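Triosephosphate isomerase (Toxoplasma gondii, PDB 5UPR) probably interconverts D-glyceraldehyde 3-phosphate and dihydroxyacetone phosphate, the isomerase step of glycolysis and gluconeogenesis, working as a homodimer. Local coordinates at residues T150-V153 / L154-L158. Numbering follows the deposited sequence.
Sequences TQKV and LSEQL
Lys152 and Glu156, one helical turn apart, form a salt bridge in which NZ of Lys152 lies 2.8 Å from OE2 of Glu156. The lysine chain runs extended as far as CE and bends only at its last torsion (chi4 -37°), which turns the ammonium group back to meet OE2 nearly head-on along the C-O bond. A water bridges the same two atoms, accepting from NZ and donating to OE2, so the ion pair is doubly linked on an exposed face.

Hydrogen bonds to the backbone dominate at Ser155. Its OG stands beside its own backbone N and donates to O of Gln151 at 2.7 Å, while N of Ser155 reaches that oxygen at 3.0 Å. The two donors approach from opposite faces of the carbonyl plane, tilted by 31° and 29°, and thus share one acceptor without competing for the same position. A second water accepts from NE2 of Gln151 and donates to OG. The i to i+4 pattern continues from N of Leu154 to O of Thr150 and from N of Gln157 to O of Val153, at 2.9 and 3.0 Å respectively.

On the buried side, Thr150 and Leu154 lie side by side, and CG2 of Thr150 touches CD1 of Leu154 at 3.7 Å. Both also pack on Thr198 of helix 192-209, and Leu154 reaches Ile138 and Tyr178 on neighbouring strands. These contacts describe the first turns of an amphipathic outer helix of a TIM barrel, following strand 133-138 and packed against the parallel barrel.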
ATOM      1  N   THR A 150      -2.713 -30.603  -2.180  1.00 28.82           N
ATOM      2  CA  THR A 150      -1.909 -29.603  -1.388  1.00 27.80           C
ATOM      3  C   THR A 150      -0.458 -29.570  -1.893  1.00 27.56           C
ATOM      4  O   THR A 150       0.071 -28.501  -2.185  1.00 26.72           O
ATOM      5  CB  THR A 150      -1.915 -29.939   0.093  1.00 26.86           C
ATOM      6  OG1 THR A 150      -3.263 -29.910   0.579  1.00 26.64           O
ATOM      7  CG2 THR A 150      -1.071 -28.972   0.878  1.00 25.95           C
ATOM      8  N   GLN A 151       0.180 -30.726  -2.039  1.00 28.83           N
ATOM      9  CA  GLN A 151       1.598 -30.721  -2.446  1.00 29.95           C
ATOM     10  C   GLN A 151       1.786 -30.133  -3.857  1.00 28.12           C
ATOM     11  O   GLN A 151       2.712 -29.391  -4.076  1.00 25.69           O
ATOM     12  CB  GLN A 151       2.160 -32.120  -2.301  1.00 33.57           C
ATOM     13  CG  GLN A 151       3.646 -32.245  -2.321  1.00 35.90           C
ATOM     14  CD  GLN A 151       4.073 -32.447  -3.744  1.00 38.18           C
ATOM     15  OE1 GLN A 151       3.263 -32.816  -4.628  1.00 41.76           O
ATOM     16  NE2 GLN A 151       5.331 -32.185  -3.999  1.00 39.46           N
ATOM     17  N   LYS A 152       0.879 -30.467  -4.785  1.00 28.94           N
ATOM     18  CA  LYS A 152       0.922 -29.916  -6.138  1.00 29.62           C
ATOM     19  C   LYS A 152       0.786 -28.400  -6.127  1.00 26.82           C
ATOM     20  O   LYS A 152       1.547 -27.688  -6.746  1.00 26.86           O
ATOM     21  CB  LYS A 152      -0.195 -30.579  -6.973  1.00 32.95           C
ATOM     22  CG  LYS A 152      -0.453 -30.018  -8.361  1.00 35.84           C
ATOM     23  CD  LYS A 152      -1.819 -30.604  -8.764  1.00 40.23           C
ATOM     24  CE  LYS A 152      -2.303 -30.400 -10.156  1.00 45.71           C
ATOM     25  NZ  LYS A 152      -2.032 -29.084 -10.859  1.00 49.38           N
ATOM     26  N   VAL A 153      -0.191 -27.905  -5.364  1.00 25.21           N
ATOM     27  CA  VAL A 153      -0.483 -26.460  -5.276  1.00 23.74           C
ATOM     28  C   VAL A 153       0.690 -25.705  -4.649  1.00 21.97           C
ATOM     29  O   VAL A 153       1.135 -24.675  -5.168  1.00 21.57           O
ATOM     30  CB  VAL A 153      -1.827 -26.235  -4.542  1.00 23.91           C
ATOM     31  CG1 VAL A 153      -1.943 -24.772  -4.071  1.00 24.48           C
ATOM     32  CG2 VAL A 153      -2.952 -26.613  -5.493  1.00 25.72           C
ATOM     33  N   LEU A 154       1.202 -26.191  -3.533  1.00 22.25           N
ATOM     34  CA  LEU A 154       2.298 -25.468  -2.866  1.00 22.07           C
ATOM     35  C   LEU A 154       3.547 -25.493  -3.747  1.00 23.85           C
ATOM     36  O   LEU A 154       4.223 -24.467  -3.843  1.00 23.26           O
ATOM     37  CB  LEU A 154       2.591 -26.084  -1.478  1.00 22.12           C
ATOM     38  CG  LEU A 154       1.459 -26.038  -0.458  1.00 21.61           C
ATOM     39  CD1 LEU A 154       1.881 -26.714   0.842  1.00 22.32           C
ATOM     40  CD2 LEU A 154       0.993 -24.607  -0.220  1.00 21.57           C
ATOM     41  N   SER A 155       3.803 -26.617  -4.454  1.00 25.32           N
ATOM     42  CA  SER A 155       4.878 -26.636  -5.406  1.00 26.73           C
ATOM     43  C   SER A 155       4.744 -25.559  -6.508  1.00 27.85           C
ATOM     44  O   SER A 155       5.738 -24.958  -6.865  1.00 26.41           O
ATOM     45  CB  SER A 155       5.047 -28.002  -6.110  1.00 27.21           C
ATOM     46  OG  SER A 155       5.151 -29.044  -5.164  1.00 28.35           O
ATOM     47  N   GLU A 156       3.549 -25.400  -7.059  1.00 29.07           N
ATOM     48  CA  GLU A 156       3.275 -24.392  -8.132  1.00 29.50           C
ATOM     49  C   GLU A 156       3.548 -22.967  -7.577  1.00 27.38           C
ATOM     50  O   GLU A 156       4.176 -22.135  -8.255  1.00 28.29           O
ATOM     51  CB  GLU A 156       1.802 -24.430  -8.588  1.00 32.44           C
ATOM     52  CG  GLU A 156       1.340 -25.607  -9.383  1.00 34.97           C
ATOM     53  CD  GLU A 156      -0.218 -25.619  -9.587  1.00 38.53           C
ATOM     54  OE1 GLU A 156      -0.972 -24.673  -9.156  1.00 34.22           O
ATOM     55  OE2 GLU A 156      -0.740 -26.645 -10.172  1.00 44.68           O
ATOM     56  N   GLN A 157       3.088 -22.690  -6.354  1.00 24.38           N
ATOM     57  CA  GLN A 157       3.320 -21.387  -5.757  1.00 23.79           C
ATOM     58  C   GLN A 157       4.801 -21.078  -5.537  1.00 23.57           C
ATOM     59  O   GLN A 157       5.302 -20.004  -5.842  1.00 23.13           O
ATOM     60  CB  GLN A 157       2.564 -21.270  -4.415  1.00 22.20           C
ATOM     61  CG  GLN A 157       1.053 -21.202  -4.606  1.00 21.63           C
ATOM     62  CD  GLN A 157       0.335 -21.009  -3.310  1.00 21.78           C
ATOM     63  OE1 GLN A 157       0.713 -21.582  -2.277  1.00 21.65           O
ATOM     64  NE2 GLN A 157      -0.675 -20.122  -3.291  1.00 22.66           N
ATOM     65  N   LEU A 158       5.520 -22.064  -5.026  1.00 24.52           N
ATOM     66  CA  LEU A 158       6.948 -21.931  -4.785  1.00 25.17           C
ATOM     67  C   LEU A 158       7.761 -21.944  -6.080  1.00 26.14           C
ATOM     68  O   LEU A 158       8.718 -21.193  -6.195  1.00 24.06           O
ATOM     69  CB  LEU A 158       7.381 -23.022  -3.845  1.00 26.27           C
ATOM     70  CG  LEU A 158       6.929 -22.901  -2.437  1.00 26.88           C
ATOM     71  CD1 LEU A 158       7.032 -24.202  -1.647  1.00 27.17           C
ATOM     72  CD2 LEU A 158       7.771 -21.841  -1.758  1.00 26.46           C
TER
HETATM   73  O   HOH W   1       6.094 -31.338  -6.556  1.00 43.65           O
HETATM   74  O   HOH W   2      -2.881 -26.804 -11.702  1.00 48.48           O